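Local coordinates for protein siderophore enterobactin esterase (Emericella nidulans, PDB 6GUO) that hydrolyses the ester bonds of the xenosiderophore enterobactin, the step required for intracellular release of its iron, at residues V184-S189 with I296-N301; G90-D95 with S99-Y104; P38-E43 with S48-N53. All blocks are in the same frame, centred on the assembly; numbering follows the deposited sequence.

Interaction 1 of 3, residues V184-S189 with I296-N301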
# COMPACT_ATOMS: atom_id res chain seq x y z
N VAL A 184 -15.02 -8.46 -11.66
CA VAL A 184 -15.02 -7.49 -10.58
C VAL A 184 -14.42 -6.17 -11.06
O VAL A 184 -13.38 -6.17 -11.72
CB VAL A 184 -14.21 -8.01 -9.38
CG1 VAL A 184 -14.25 -7.03 -8.21
CG2 VAL A 184 -14.74 -9.38 -8.95
N TYR A 185 -15.08 -5.07 -10.73
CA TYR A 185 -14.61 -3.72 -11.06
C TYR A 185 -14.38 -2.97 -9.77
O TYR A 185 -15.24 -2.95 -8.89
CB TYR A 185 -15.64 -2.99 -11.92
CG TYR A 185 -15.93 -3.73 -13.20
CD1 TYR A 185 -15.32 -3.36 -14.39
CD2 TYR A 185 -16.82 -4.81 -13.22
CE1 TYR A 185 -15.58 -4.04 -15.57
CE2 TYR A 185 -17.09 -5.49 -14.39
CZ TYR A 185 -16.46 -5.10 -15.56
OH TYR A 185 -16.72 -5.78 -16.73
N LEU A 186 -13.20 -2.39 -9.65
CA LEU A 186 -12.80 -1.65 -8.47
C LEU A 186 -12.52 -0.23 -8.95
O LEU A 186 -11.49 0.04 -9.55
CB LEU A 186 -11.57 -2.30 -7.84
CG LEU A 186 -11.71 -3.79 -7.51
CD1 LEU A 186 -10.36 -4.38 -7.16
CD2 LEU A 186 -12.70 -4.01 -6.37
N ALA A 187 -13.50 0.65 -8.73
CA ALA A 187 -13.44 2.03 -9.18
C ALA A 187 -13.17 2.93 -7.97
O ALA A 187 -14.09 3.25 -7.21
CB ALA A 187 -14.75 2.42 -9.86
N ALA A 188 -11.92 3.33 -7.82
CA ALA A 188 -11.47 4.13 -6.68
C ALA A 188 -11.44 5.61 -7.06
O ALA A 188 -10.82 5.98 -8.05
CB ALA A 188 -10.10 3.65 -6.23
N SER A 189 -12.13 6.44 -6.27
CA SER A 189 -12.25 7.87 -6.54
C SER A 189 -12.52 8.16 -8.02
O SER A 189 -11.83 8.96 -8.62
CB SER A 189 -10.97 8.59 -6.09
OG SER A 189 -10.66 8.25 -4.75
N ILE A 296 -8.20 -5.15 -3.04
CA ILE A 296 -7.55 -6.46 -3.06
C ILE A 296 -8.20 -7.39 -2.03
O ILE A 296 -8.51 -8.54 -2.35
CB ILE A 296 -6.01 -6.37 -2.81
CG1 ILE A 296 -5.29 -5.57 -3.92
CG2 ILE A 296 -5.37 -7.75 -2.70
CD1 ILE A 296 -5.28 -6.20 -5.30
N MET A 297 -8.41 -6.90 -0.81
CA MET A 297 -9.07 -7.68 0.24
C MET A 297 -10.51 -8.04 -0.14
O MET A 297 -10.94 -9.18 0.06
CB MET A 297 -9.07 -6.94 1.58
CG MET A 297 -7.70 -6.68 2.20
SD MET A 297 -6.68 -8.14 2.46
CE MET A 297 -5.79 -8.25 0.91
N PHE A 298 -11.23 -7.07 -0.69
CA PHE A 298 -12.59 -7.27 -1.19
C PHE A 298 -12.62 -8.39 -2.23
O PHE A 298 -13.44 -9.30 -2.15
CB PHE A 298 -13.13 -5.95 -1.77
CG PHE A 298 -14.48 -6.07 -2.44
CD1 PHE A 298 -15.65 -5.94 -1.71
CD2 PHE A 298 -14.56 -6.25 -3.81
CE1 PHE A 298 -16.89 -6.02 -2.34
CE2 PHE A 298 -15.79 -6.33 -4.44
CZ PHE A 298 -16.96 -6.21 -3.71
N LEU A 299 -11.69 -8.33 -3.18
CA LEU A 299 -11.55 -9.35 -4.22
C LEU A 299 -11.28 -10.74 -3.64
O LEU A 299 -11.97 -11.70 -3.98
CB LEU A 299 -10.45 -8.95 -5.21
CG LEU A 299 -10.09 -9.88 -6.36
CD1 LEU A 299 -11.30 -10.17 -7.24
CD2 LEU A 299 -8.97 -9.26 -7.18
N SER A 300 -10.30 -10.83 -2.74
CA SER A 300 -9.95 -12.10 -2.10
C SER A 300 -11.09 -12.67 -1.24
O SER A 300 -11.23 -13.89 -1.14
CB SER A 300 -8.67 -11.96 -1.28
OG SER A 300 -7.58 -11.61 -2.12
N ASN A 301 -11.90 -11.80 -0.63
CA ASN A 301 -13.05 -12.23 0.17
C ASN A 301 -14.22 -12.83 -0.63
O ASN A 301 -15.06 -13.52 -0.06
CB ASN A 301 -13.58 -11.08 1.04
CG ASN A 301 -12.60 -10.65 2.12
OD1 ASN A 301 -11.71 -11.41 2.52
ND2 ASN A 301 -12.75 -9.42 2.59
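Val184 and Leu186, on an inner strand of the alpha/beta-hydrolase sheet, pack against Phe298 and Leu299 of the last helix of the chain, 288-301. Strand 184-188 and helix segment 296-301 run nearly antiparallel, at 162°, with axes 10.0 Å apart at closest approach, and the contacts between them are all between apolar side chains. The two branches of Val184 divide the work: CG1 reaches the rim of the Phe298 ring near the ring plane, 4.1 Å from CE2, while CG2 meets Leu299 CD1 at 3.9 Å. Both helix side chains leave with CG anti to the backbone N (chi1 174° for Phe298, 178° for Leu299), and this carries the end of Leu299 closer to the strand than its CB direction alone suggests. Two residues further along the strand, on the same side, Leu186 CD2 approaches Phe298 CD2 at 3.9 Å from an oblique direction. The Phe298 ring is thus held by both strand residues along its CD2-CE2 side. It also touches Val219 and Arg221 on neighbouring strand 219-225, whereas Leu299 leans on Ala160 of strand 156-164, so the helix spans three adjacent strands. All four side chains are buried and no hydrogen bond crosses the interface, which implies that shape fit and exclusion of water hold the helix to the sheet here.

Interaction 2 of 3, residues G90-D95 with S99-Y104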
# COMPACT_ATOMS: atom_id res chain seq x y z
N GLY A 90 0.82 0.07 -17.87
CA GLY A 90 1.37 1.40 -17.71
C GLY A 90 2.21 1.81 -18.90
O GLY A 90 1.95 1.40 -20.04
N TYR A 91 3.25 2.59 -18.62
CA TYR A 91 3.99 3.34 -19.63
C TYR A 91 5.49 3.30 -19.33
O TYR A 91 5.88 3.11 -18.18
CB TYR A 91 3.49 4.79 -19.64
CG TYR A 91 1.99 4.88 -19.76
CD1 TYR A 91 1.37 4.71 -20.99
CD2 TYR A 91 1.18 5.07 -18.64
CE1 TYR A 91 -0.01 4.77 -21.12
CE2 TYR A 91 -0.20 5.14 -18.75
CZ TYR A 91 -0.80 4.98 -19.99
OH TYR A 91 -2.16 5.04 -20.11
N PRO A 92 6.34 3.49 -20.37
CA PRO A 92 7.79 3.50 -20.18
C PRO A 92 8.26 4.85 -19.63
O PRO A 92 8.85 5.66 -20.36
CB PRO A 92 8.32 3.22 -21.59
CG PRO A 92 7.31 3.86 -22.47
CD PRO A 92 5.99 3.61 -21.80
N ILE A 93 8.00 5.07 -18.35
CA ILE A 93 8.31 6.33 -17.67
C ILE A 93 9.26 6.01 -16.53
O ILE A 93 9.12 4.97 -15.87
CB ILE A 93 7.03 7.06 -17.17
CG1 ILE A 93 6.17 6.16 -16.26
CG2 ILE A 93 6.23 7.54 -18.37
CD1 ILE A 93 4.90 6.81 -15.75
N THR A 94 10.23 6.89 -16.31
CA THR A 94 11.31 6.66 -15.34
C THR A 94 11.37 7.65 -14.17
O THR A 94 11.72 7.24 -13.07
CB THR A 94 12.68 6.65 -16.04
OG1 THR A 94 12.88 7.88 -16.73
CG2 THR A 94 12.76 5.48 -17.02
N ASP A 95 11.03 8.92 -14.40
CA ASP A 95 11.11 9.97 -13.36
C ASP A 95 9.83 10.14 -12.52
O ASP A 95 9.79 10.98 -11.62
CB ASP A 95 11.48 11.32 -13.99
CG ASP A 95 10.35 11.93 -14.82
OD1 ASP A 95 10.12 13.15 -14.71
OD2 ASP A 95 9.68 11.18 -15.56
N SER A 99 1.84 8.98 -16.14
CA SER A 99 2.12 9.50 -17.48
C SER A 99 0.98 10.39 -17.95
O SER A 99 -0.19 10.04 -17.75
CB SER A 99 2.28 8.35 -18.46
OG SER A 99 2.33 8.81 -19.80
N PRO A 100 1.29 11.52 -18.64
CA PRO A 100 0.23 12.31 -19.28
C PRO A 100 -0.64 11.54 -20.30
O PRO A 100 -1.77 11.95 -20.59
CB PRO A 100 0.99 13.44 -20.00
CG PRO A 100 2.36 13.44 -19.42
CD PRO A 100 2.63 12.07 -18.90
N ARG A 101 -0.11 10.43 -20.84
CA ARG A 101 -0.85 9.57 -21.77
C ARG A 101 -2.13 8.96 -21.19
O ARG A 101 -3.02 8.56 -21.94
CB ARG A 101 0.06 8.44 -22.28
CG ARG A 101 1.15 8.92 -23.22
CD ARG A 101 2.10 7.80 -23.61
NE ARG A 101 1.41 6.67 -24.23
CZ ARG A 101 1.99 5.50 -24.53
NH1 ARG A 101 1.27 4.53 -25.07
NH2 ARG A 101 3.29 5.30 -24.30
N ARG A 102 -2.22 8.90 -19.87
CA ARG A 102 -3.40 8.35 -19.20
C ARG A 102 -4.72 9.05 -19.56
O ARG A 102 -5.76 8.41 -19.58
CB ARG A 102 -3.21 8.37 -17.67
CG ARG A 102 -3.26 9.76 -17.05
CD ARG A 102 -2.76 9.74 -15.62
NE ARG A 102 -3.63 8.95 -14.75
CZ ARG A 102 -4.76 9.38 -14.18
NH1 ARG A 102 -5.46 8.55 -13.41
NH2 ARG A 102 -5.21 10.62 -14.37
N SER A 103 -4.67 10.36 -19.84
CA SER A 103 -5.88 11.13 -20.14
C SER A 103 -6.57 10.61 -21.40
O SER A 103 -7.80 10.53 -21.44
CB SER A 103 -5.58 12.63 -20.28
OG SER A 103 -4.81 12.91 -21.43
N TYR A 104 -5.79 10.26 -22.42
CA TYR A 104 -6.34 9.67 -23.65
C TYR A 104 -6.81 8.23 -23.40
O TYR A 104 -7.94 7.88 -23.75
CB TYR A 104 -5.31 9.71 -24.78
CG TYR A 104 -5.84 9.09 -26.06
CD1 TYR A 104 -6.85 9.71 -26.79
CD2 TYR A 104 -5.35 7.87 -26.52
CE1 TYR A 104 -7.35 9.14 -27.95
CE2 TYR A 104 -5.84 7.29 -27.68
CZ TYR A 104 -6.84 7.93 -28.39
OH TYR A 104 -7.33 7.36 -29.55
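Ser99 and Arg101 pack on one face of the Tyr91 ring in a partly buried contact that folds the loop after strand 83-90 back on the start of helix 102-106, with no hydrogen bond passing directly between the two segments. The tyrosine ring does most of the touching. Ser99 CB sits 3.5 Å from Tyr91 CD2, and Ser99 OG stands above the same ring, displaced toward its rim. Arg101 places its CB over that face as well, a CH-pi contact 4.3 Å from the centroid of the Tyr91 ring. Beyond that the arginine chain bends at chi3 (57°), which turns a face of the guanidinium toward the CD1 side of the ring: Tyr91 CD1 lies 3.7 Å from Arg101 CZ, over the centre of that face. The two planes are inclined by 61°, so this is not a flat stack. The polar end of the arginine is engaged elsewhere, with NH2 bonded to Pro30 O and a cation-pi contact to Tyr31.

Ser99 also organises the helix start. It opens a type I turn to Arg102, and its OG, anti to its own backbone N (chi1 170°), accepts from Arg101 N at 3.1 Å, a capping bond. On the other segment Pro92 is the centre of an inverse gamma turn, after which Ile93 comes round to put CD1 3.8 Å from Ser99 N. The Tyr91 hydroxyl passes 3.6 Å from Arg102 CA and is hydrogen-bonded to Asp105. Arg102 itself turns its end away from Tyr91, forming a salt bridge with Asp59 and a hydrogen bond from NH1 to Ser165 OG, the serine of a GxSxG sequence consistent with the nucleophile elbow of this fold.

Interaction 3 of 3, residues P38-E43 with S48-N53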
# COMPACT_ATOMS: atom_id res chain seq x y z
N PRO A 38 2.42 -15.33 -7.44
CA PRO A 38 2.65 -15.74 -6.05
C PRO A 38 4.04 -16.29 -5.75
O PRO A 38 4.66 -16.92 -6.60
CB PRO A 38 1.59 -16.83 -5.83
CG PRO A 38 0.48 -16.43 -6.73
CD PRO A 38 1.14 -15.86 -7.95
N LEU A 39 4.50 -16.05 -4.53
CA LEU A 39 5.83 -16.43 -4.10
C LEU A 39 6.04 -17.94 -3.97
O LEU A 39 7.19 -18.39 -3.99
CB LEU A 39 6.17 -15.75 -2.77
CG LEU A 39 6.31 -14.23 -2.82
CD1 LEU A 39 6.58 -13.71 -1.42
CD2 LEU A 39 7.40 -13.79 -3.78
N THR A 40 4.96 -18.71 -3.82
CA THR A 40 5.06 -20.17 -3.81
C THR A 40 5.31 -20.77 -5.19
O THR A 40 5.68 -21.94 -5.29
CB THR A 40 3.79 -20.82 -3.20
OG1 THR A 40 2.62 -20.27 -3.82
CG2 THR A 40 3.73 -20.56 -1.71
N TRP A 41 5.11 -19.98 -6.25
CA TRP A 41 5.40 -20.42 -7.62
C TRP A 41 6.89 -20.20 -7.93
O TRP A 41 7.58 -19.45 -7.24
CB TRP A 41 4.56 -19.62 -8.62
CG TRP A 41 3.06 -19.68 -8.46
CD1 TRP A 41 2.35 -20.18 -7.39
CD2 TRP A 41 2.11 -19.17 -9.38
NE1 TRP A 41 1.01 -20.02 -7.62
CE2 TRP A 41 0.83 -19.40 -8.83
CE3 TRP A 41 2.20 -18.55 -10.63
CZ2 TRP A 41 -0.35 -19.02 -9.48
CZ3 TRP A 41 1.03 -18.17 -11.28
CH2 TRP A 41 -0.22 -18.41 -10.71
N SER A 42 7.37 -20.83 -9.00
CA SER A 42 8.78 -20.70 -9.38
C SER A 42 9.08 -19.32 -9.98
O SER A 42 8.18 -18.61 -10.43
CB SER A 42 9.17 -21.79 -10.38
OG SER A 42 8.77 -21.44 -11.69
N GLU A 43 10.37 -18.98 -10.02
CA GLU A 43 10.84 -17.74 -10.66
C GLU A 43 10.58 -17.69 -12.17
O GLU A 43 10.56 -16.61 -12.76
CB GLU A 43 12.33 -17.50 -10.38
CG GLU A 43 12.63 -17.18 -8.92
CD GLU A 43 14.01 -16.59 -8.70
OE1 GLU A 43 14.91 -17.32 -8.21
OE2 GLU A 43 14.21 -15.39 -9.01
N SER A 48 2.87 -25.23 -10.73
CA SER A 48 2.75 -26.66 -10.41
C SER A 48 1.29 -27.13 -10.40
O SER A 48 0.86 -27.83 -9.48
CB SER A 48 3.44 -26.97 -9.07
OG SER A 48 4.82 -26.64 -9.13
N GLY A 49 0.54 -26.73 -11.43
CA GLY A 49 -0.86 -27.13 -11.57
C GLY A 49 -1.89 -26.27 -10.85
O GLY A 49 -3.08 -26.44 -11.08
N LYS A 50 -1.45 -25.34 -10.00
CA LYS A 50 -2.37 -24.47 -9.28
C LYS A 50 -3.12 -23.51 -10.21
O LYS A 50 -2.61 -23.12 -11.26
CB LYS A 50 -1.64 -23.67 -8.18
CG LYS A 50 -1.18 -24.53 -7.02
CD LYS A 50 -0.36 -23.73 -6.02
CE LYS A 50 0.11 -24.59 -4.86
NZ LYS A 50 1.35 -24.04 -4.23
N SER A 51 -4.34 -23.17 -9.80
CA SER A 51 -5.15 -22.18 -10.49
C SER A 51 -4.82 -20.80 -9.94
O SER A 51 -4.03 -20.67 -9.00
CB SER A 51 -6.64 -22.49 -10.30
OG SER A 51 -6.94 -23.78 -10.82
N ALA A 52 -5.42 -19.77 -10.53
CA ALA A 52 -5.18 -18.41 -10.08
C ALA A 52 -6.34 -17.49 -10.40
O ALA A 52 -7.18 -17.80 -11.24
CB ALA A 52 -3.91 -17.86 -10.71
N ASN A 53 -6.39 -16.37 -9.69
CA ASN A 53 -7.20 -15.23 -10.08
C ASN A 53 -6.25 -14.18 -10.62
O ASN A 53 -5.03 -14.37 -10.60
CB ASN A 53 -8.02 -14.74 -8.89
CG ASN A 53 -8.99 -15.80 -8.40
OD1 ASN A 53 -9.65 -16.46 -9.20
ND2 ASN A 53 -9.07 -15.98 -7.08
O HOH W 1 0.18 -21.61 -3.39
O HOH W 2 3.12 -23.71 -6.37
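Trp41 and Lys50 bury the most surface in this contact, with Ala52 next, and together they close the loop that leads from strand 31-36 into strand 52-58. The indole meets the second segment by its rim: Ala52 CB lies in the ring plane, 3.7 Å from Trp41 CH2, and Ser51 O approaches the same edge near the plane, 4.1 Å from CZ2. Trp41 CG stands anti to the carbonyl carbon (chi1 -58°), which swings the six-membered ring across to the start of the strand. One face of the indole is covered from within its own segment by Pro38 CD, 3.6 Å above the plane. Pro38 and Trp41 are the ends of a type I turn closed by the bond from Trp41 N to Pro38 O, and the ring also touches Val85 of strand 83-90.

Lys50 runs extended past the indole, its CD 4.3 Å from Trp41 NE1 in an oblique approach. This brings the ammonium to Thr40, where NZ and OG1, 4.0 Å apart, are too distant for a direct bond. Two waters bridge the gap, each accepting from Lys50 NZ at 2.8 Å. One is hydrogen-bonded to Thr40 OG1, and the other donates to the backbone O of Thr40 in a longer bond. The contact therefore changes character along its length, from apolar packing of Trp41 on buried Ala52 to a hydrated polar margin at the surface, where the lysine ammonium reaches Thr40 through water and not by a direct bond.

How the interactions relate
From the N terminus, interaction 3 comes first, closing a four-residue loop within the connection between strands 31-36 and 52-58. Interaction 2 follows and is similarly local, folding the chain between strand 83-90 and helix 102-106 back on itself. Interaction 1 has by far the widest span, with 106 residues between its segments, and brings the C-terminal helix onto strand 184-188. The three follow one another in series, with none nested or crossed. Interactions 1 and 3 reach the same sheet, their centres about 21 Å apart, while interaction 2 lies beside the GxSxG turn. Interactions 2 and 3 are the most widely separated, about 30 Å between centres, and no two of the contacts touch.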